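Local atomic coordinates of alpha-amylase (Eisenia fetida, PDB entry 6M4K), a protein that probably catalyses the endohydrolysis of alpha-1,4-glucosidic linkages in starch-like polysaccharides, as a calcium- and chloride-dependent member of glycoside hydrolase family 13. Residues P50-I55 with T114-N119; T329-A334 with I417-G422. One frame throughout, in Å; residues are numbered along the deposited sequence.

From the N terminus, the chain runs through barrel strand 44-47 into the loop that holds residues 50-55. It then passes through helix 81-93 and barrel strand 97-102 before residues 114-119 come back against that loop, so contact 1 closes a loop of 58 intervening residues. Barrel strands 196-199 to 295-297 follow, then helix 322-334 opens contact 2, which strand 416-421 closes after 82 residues; the last barrel strand, 339-344, lies within that loop. The two closures are in series and neither nest nor cross. Contact 1 ties together two excursions of the catalytic barrel; contact 2 joins that barrel to the C-terminal beta domain. Their centres lie 43 Å apart, on opposite sides of the chain's centre.

Contact 1 of 2, residues P50-I55 with T114-N119; sequences PNEHRI and TGSDGN
Glu52 reaches across to the 115-118 type I turn and Asn119 with a fully extended side chain. CG stands opposite the backbone N (chi1 -180°), which directs the chain at the turn. Glu52 CB lies 4.0 Å from Ser116 OG, with Asp117 CB scarcely farther. Glu52 CG rests 3.4 Å from Asp117 N, and CD meets Asp117 CB at a similar distance. Glu52 OE1 takes Asn119 ND2 at 2.7 Å, a nearly straight bond on the syn side, although the carboxylate and amide planes are turned 59° apart; Ser71 OG also bonds OE1. OE2 accepts twice: Asn119 N comes to the syn lone pair of Glu52 OE2 at 2.9 Å, while Asp117 N approaches from well above the carboxylate plane. With Glu52 cut back to an alanine, the N-H groups of Asp117 and Asn119 would probably lose this acceptor and the Asn119 amide be freer to turn.

His53 and Ser116 exchange two bonds: His53 N donates to Ser116 OG at 3.1 Å, and Ser116 N donates to His53 O at 2.8 Å. Ser116 OG is also hydrogen-bonded to Asn75 O, and it sits 3.6 Å above the centre of the His53 imidazole, with Ser116 CB making a CH-pi contact over the ring. His53 ND1 donates in its ring plane to Arg54 O and NE2 is bonded to Arg77 N, so both nitrogens help fix the ring's rotation. Ile55 CD1 packs 3.9 Å from Ser116 CB. A single beta bridge, Arg54 with Gly115, joins the backbones. A buried carboxylate thus grips one N-H within the turn and one just after it, pinning together the excursions that follow the second and third strands of the TIM barrel, the latter carrying domain B in family 13 amylases.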
loop_
_atom_site.group_PDB
_atom_site.type_symbol
_atom_site.label_atom_id
_atom_site.label_comp_id
_atom_site.label_asym_id
_atom_site.label_seq_id
_atom_site.Cartn_x
_atom_site.Cartn_y
_atom_site.Cartn_z
ATOM N N PRO A 50 -10.811 -10.700 -2.420
ATOM C CA PRO A 50 -10.881 -12.071 -2.936
ATOM C C PRO A 50 -12.268 -12.679 -2.826
ATOM O O PRO A 50 -12.474 -13.812 -3.278
ATOM C CB PRO A 50 -9.902 -12.811 -2.020
ATOM C CG PRO A 50 -10.122 -12.124 -0.700
ATOM C CD PRO A 50 -10.290 -10.666 -1.039
ATOM N N ASN A 51 -13.200 -11.979 -2.183
ATOM C CA ASN A 51 -14.563 -12.469 -2.052
ATOM C C ASN A 51 -15.329 -12.242 -3.356
ATOM O O ASN A 51 -14.868 -11.550 -4.272
ATOM C CB ASN A 51 -15.273 -11.729 -0.926
ATOM C CG ASN A 51 -15.348 -10.259 -1.196
ATOM O OD1 ASN A 51 -14.325 -9.573 -1.177
ATOM N ND2 ASN A 51 -16.537 -9.759 -1.490
ATOM N N GLU A 52 -16.532 -12.813 -3.422
ATOM C CA GLU A 52 -17.382 -12.616 -4.588
ATOM C C GLU A 52 -17.763 -11.152 -4.721
ATOM O O GLU A 52 -18.346 -10.563 -3.803
ATOM C CB GLU A 52 -18.641 -13.466 -4.482
ATOM C CG GLU A 52 -19.519 -13.262 -5.698
ATOM C CD GLU A 52 -20.756 -14.121 -5.725
ATOM O OE1 GLU A 52 -21.234 -14.584 -4.661
ATOM O OE2 GLU A 52 -21.270 -14.326 -6.846
ATOM N N HIS A 53 -17.472 -10.582 -5.887
ATOM C CA HIS A 53 -17.719 -9.177 -6.149
ATOM C C HIS A 53 -18.587 -9.021 -7.393
ATOM O O HIS A 53 -18.784 -9.954 -8.177
ATOM C CB HIS A 53 -16.394 -8.422 -6.342
ATOM C CG HIS A 53 -15.505 -9.042 -7.375
ATOM N ND1 HIS A 53 -15.701 -8.867 -8.730
ATOM C CD2 HIS A 53 -14.450 -9.883 -7.252
ATOM C CE1 HIS A 53 -14.782 -9.548 -9.393
ATOM N NE2 HIS A 53 -14.013 -10.177 -8.522
ATOM N N ARG A 54 -19.083 -7.803 -7.568
ATOM C CA ARG A 54 -19.896 -7.473 -8.728
ATOM C C ARG A 54 -19.113 -7.736 -10.006
ATOM O O ARG A 54 -17.900 -7.512 -10.077
ATOM C CB ARG A 54 -20.275 -5.993 -8.654
ATOM C CG ARG A 54 -21.355 -5.557 -9.647
ATOM C CD ARG A 54 -21.770 -4.111 -9.428
ATOM N NE ARG A 54 -22.907 -3.777 -10.293
ATOM C CZ ARG A 54 -23.839 -2.879 -9.993
ATOM N NH1 ARG A 54 -23.794 -2.211 -8.852
ATOM N NH2 ARG A 54 -24.848 -2.661 -10.834
ATOM N N ILE A 55 -19.814 -8.219 -11.026
ATOM C CA ILE A 55 -19.293 -8.216 -12.381
ATOM C C ILE A 55 -19.967 -7.057 -13.099
ATOM O O ILE A 55 -21.203 -7.014 -13.206
ATOM C CB ILE A 55 -19.550 -9.552 -13.095
ATOM C CG1 ILE A 55 -18.799 -10.690 -12.400
ATOM C CG2 ILE A 55 -19.114 -9.453 -14.559
ATOM C CD1 ILE A 55 -17.294 -10.504 -12.385
ATOM N N THR A 114 -25.365 -10.428 -11.236
ATOM C CA THR A 114 -24.720 -11.469 -10.462
ATOM C C THR A 114 -23.276 -11.081 -10.187
ATOM O O THR A 114 -22.713 -10.180 -10.818
ATOM C CB THR A 114 -24.789 -12.826 -11.164
ATOM O OG1 THR A 114 -24.245 -12.718 -12.488
ATOM C CG2 THR A 114 -26.241 -13.310 -11.254
ATOM N N GLY A 115 -22.687 -11.774 -9.215
ATOM C CA GLY A 115 -21.297 -11.595 -8.872
ATOM C C GLY A 115 -20.394 -12.605 -9.556
ATOM O O GLY A 115 -20.806 -13.389 -10.416
ATOM N N SER A 116 -19.130 -12.587 -9.136
ATOM C CA SER A 116 -18.086 -13.411 -9.732
ATOM C C SER A 116 -18.198 -14.883 -9.369
ATOM O O SER A 116 -17.405 -15.684 -9.884
ATOM C CB SER A 116 -16.713 -12.875 -9.308
ATOM O OG SER A 116 -16.609 -12.793 -7.885
ATOM N N ASP A 117 -19.125 -15.253 -8.486
ATOM C CA ASP A 117 -19.372 -16.647 -8.134
ATOM C C ASP A 117 -20.791 -17.063 -8.493
ATOM O O ASP A 117 -21.247 -18.120 -8.046
ATOM C CB ASP A 117 -19.084 -16.899 -6.644
ATOM C CG ASP A 117 -18.696 -18.339 -6.346
ATOM O OD1 ASP A 117 -18.350 -19.087 -7.280
ATOM O OD2 ASP A 117 -18.724 -18.727 -5.159
ATOM N N GLY A 118 -21.507 -16.243 -9.265
ATOM C CA GLY A 118 -22.832 -16.599 -9.735
ATOM C C GLY A 118 -23.992 -16.188 -8.854
ATOM O O GLY A 118 -25.145 -16.393 -9.255
ATOM N N ASN A 119 -23.747 -15.607 -7.681
ATOM C CA ASN A 119 -24.846 -15.223 -6.803
ATOM C C ASN A 119 -25.454 -13.897 -7.236
ATOM O O ASN A 119 -24.767 -13.010 -7.754
ATOM C CB ASN A 119 -24.365 -15.153 -5.355
ATOM C CG ASN A 119 -24.098 -16.526 -4.781
ATOM O OD1 ASN A 119 -24.981 -17.393 -4.778
ATOM N ND2 ASN A 119 -22.874 -16.751 -4.323
HETATM O O HOH W 1 -23.726 -8.496 -13.173
#

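Contact 2 of 2, residues T329-A334 with I417-G422; sequences TAFELA and IAFGRG
Phe419 brings the far end of its ring from strand 416-421 against both Phe331 and Ala334 near the end of helix 322-334, and this is where the packing is tight. Its CE1 lies 3.8 Å from Phe331 CE1, with the ring planes 79° apart and the centroids separated by 5.8 Å; the pair is oblique. The adjoining Phe419 CZ lies 3.8 Å from Ala334 CB, and Ala334 O lies near the ring plane at its edge. Trp335 stacks on Phe331 and meets Phe419 edge-to-face, completing an aromatic cluster. Ile417 CD1 adds a single methyl, 3.9 Å from Phe331 CE1.

Toward Arg421 the contact thins to one atom, Ala334 O, though it is still buried. Bends at chi2 and chi3 (-73° and -54°) fold the arginine back to the helix end, where Arg421 NH1 donates to Ala334 O at 2.8 Å from above the carbonyl plane. NH2 binds Asn404 O. The short segments' axes come no nearer than 10.8 Å, so side chains bridge the backbones. The chemistry implies a mainly apolar interface between catalytic barrel and C-terminal beta domain, with one guanidinium satisfying a carbonyl at the helix C-terminus, probably favoured by the helix dipole's negative end.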
loop_
_atom_site.group_PDB
_atom_site.type_symbol
_atom_site.label_atom_id
_atom_site.label_comp_id
_atom_site.label_asym_id
_atom_site.label_seq_id
_atom_site.Cartn_x
_atom_site.Cartn_y
_atom_site.Cartn_z
ATOM N N THR A 329 10.379 7.057 -3.133
ATOM C CA THR A 329 10.369 5.713 -2.559
ATOM C C THR A 329 11.691 5.409 -1.868
ATOM O O THR A 329 11.709 4.811 -0.785
ATOM C CB THR A 329 10.053 4.671 -3.641
ATOM O OG1 THR A 329 8.782 4.957 -4.242
ATOM C CG2 THR A 329 10.014 3.272 -3.032
ATOM N N ALA A 330 12.811 5.824 -2.465
ATOM C CA ALA A 330 14.101 5.598 -1.825
ATOM C C ALA A 330 14.173 6.306 -0.483
ATOM O O ALA A 330 14.642 5.736 0.507
ATOM C CB ALA A 330 15.236 6.067 -2.736
ATOM N N PHE A 331 13.738 7.567 -0.433
ATOM C CA PHE A 331 13.689 8.262 0.845
ATOM C C PHE A 331 12.837 7.501 1.854
ATOM O O PHE A 331 13.259 7.281 2.997
ATOM C CB PHE A 331 13.175 9.697 0.688
ATOM C CG PHE A 331 13.053 10.400 2.007
ATOM C CD1 PHE A 331 14.171 10.953 2.607
ATOM C CD2 PHE A 331 11.841 10.440 2.682
ATOM C CE1 PHE A 331 14.081 11.564 3.838
ATOM C CE2 PHE A 331 11.750 11.036 3.932
ATOM C CZ PHE A 331 12.869 11.605 4.504
ATOM N N GLU A 332 11.624 7.118 1.455
ATOM C CA GLU A 332 10.708 6.437 2.368
ATOM C C GLU A 332 11.319 5.152 2.922
ATOM O O GLU A 332 11.138 4.830 4.103
ATOM C CB GLU A 332 9.407 6.158 1.620
ATOM C CG GLU A 332 8.515 5.103 2.215
ATOM C CD GLU A 332 7.416 4.755 1.255
ATOM O OE1 GLU A 332 6.334 5.326 1.400
ATOM O OE2 GLU A 332 7.663 3.930 0.335
ATOM N N LEU A 333 12.057 4.417 2.090
ATOM C CA LEU A 333 12.651 3.146 2.493
ATOM C C LEU A 333 13.887 3.351 3.353
ATOM O O LEU A 333 14.182 2.509 4.206
ATOM C CB LEU A 333 13.006 2.323 1.252
ATOM C CG LEU A 333 11.795 1.639 0.604
ATOM C CD1 LEU A 333 12.146 1.140 -0.783
ATOM C CD2 LEU A 333 11.317 0.476 1.476
ATOM N N ALA A 334 14.631 4.435 3.132
ATOM C CA ALA A 334 15.822 4.704 3.924
ATOM C C ALA A 334 15.500 5.337 5.265
ATOM O O ALA A 334 16.319 5.247 6.186
ATOM C CB ALA A 334 16.752 5.646 3.156
ATOM N N ILE A 417 20.033 16.458 0.387
ATOM C CA ILE A 417 20.114 15.967 1.750
ATOM C C ILE A 417 20.989 14.730 1.743
ATOM O O ILE A 417 21.201 14.080 0.716
ATOM C CB ILE A 417 18.741 15.633 2.384
ATOM C CG1 ILE A 417 18.121 14.401 1.716
ATOM C CG2 ILE A 417 17.804 16.830 2.301
ATOM C CD1 ILE A 417 16.846 13.912 2.395
ATOM N N ALA A 418 21.497 14.400 2.910
ATOM C CA ALA A 418 22.169 13.130 3.025
ATOM C C ALA A 418 21.986 12.670 4.441
ATOM O O ALA A 418 21.941 13.472 5.377
ATOM C CB ALA A 418 23.656 13.214 2.684
ATOM N N PHE A 419 21.858 11.368 4.587
ATOM C CA PHE A 419 21.796 10.882 5.956
ATOM C C PHE A 419 22.164 9.412 5.992
ATOM O O PHE A 419 22.115 8.704 4.983
ATOM C CB PHE A 419 20.415 11.091 6.599
ATOM C CG PHE A 419 19.304 10.410 5.861
ATOM C CD1 PHE A 419 18.673 11.046 4.811
ATOM C CD2 PHE A 419 18.903 9.131 6.213
ATOM C CE1 PHE A 419 17.651 10.421 4.125
ATOM C CE2 PHE A 419 17.879 8.494 5.530
ATOM C CZ PHE A 419 17.257 9.141 4.487
ATOM N N GLY A 420 22.540 8.969 7.186
ATOM C CA GLY A 420 22.852 7.584 7.438
ATOM C C GLY A 420 21.850 6.939 8.382
ATOM O O GLY A 420 20.966 7.580 8.956
ATOM N N ARG A 421 22.020 5.631 8.539
ATOM C CA ARG A 421 21.274 4.847 9.518
ATOM C C ARG A 421 22.329 4.137 10.353
ATOM O O ARG A 421 22.859 3.098 9.950
ATOM C CB ARG A 421 20.327 3.869 8.830
ATOM C CG ARG A 421 19.275 4.547 7.951
ATOM C CD ARG A 421 18.204 5.247 8.777
ATOM N NE ARG A 421 17.602 4.334 9.747
ATOM C CZ ARG A 421 16.692 3.408 9.455
ATOM N NH1 ARG A 421 16.237 3.254 8.213
ATOM N NH2 ARG A 421 16.235 2.624 10.427
ATOM N N GLY A 422 22.674 4.737 11.493
ATOM C CA GLY A 422 23.752 4.196 12.308
ATOM C C GLY A 422 25.028 4.020 11.513
ATOM O O GLY A 422 25.429 4.887 10.723
#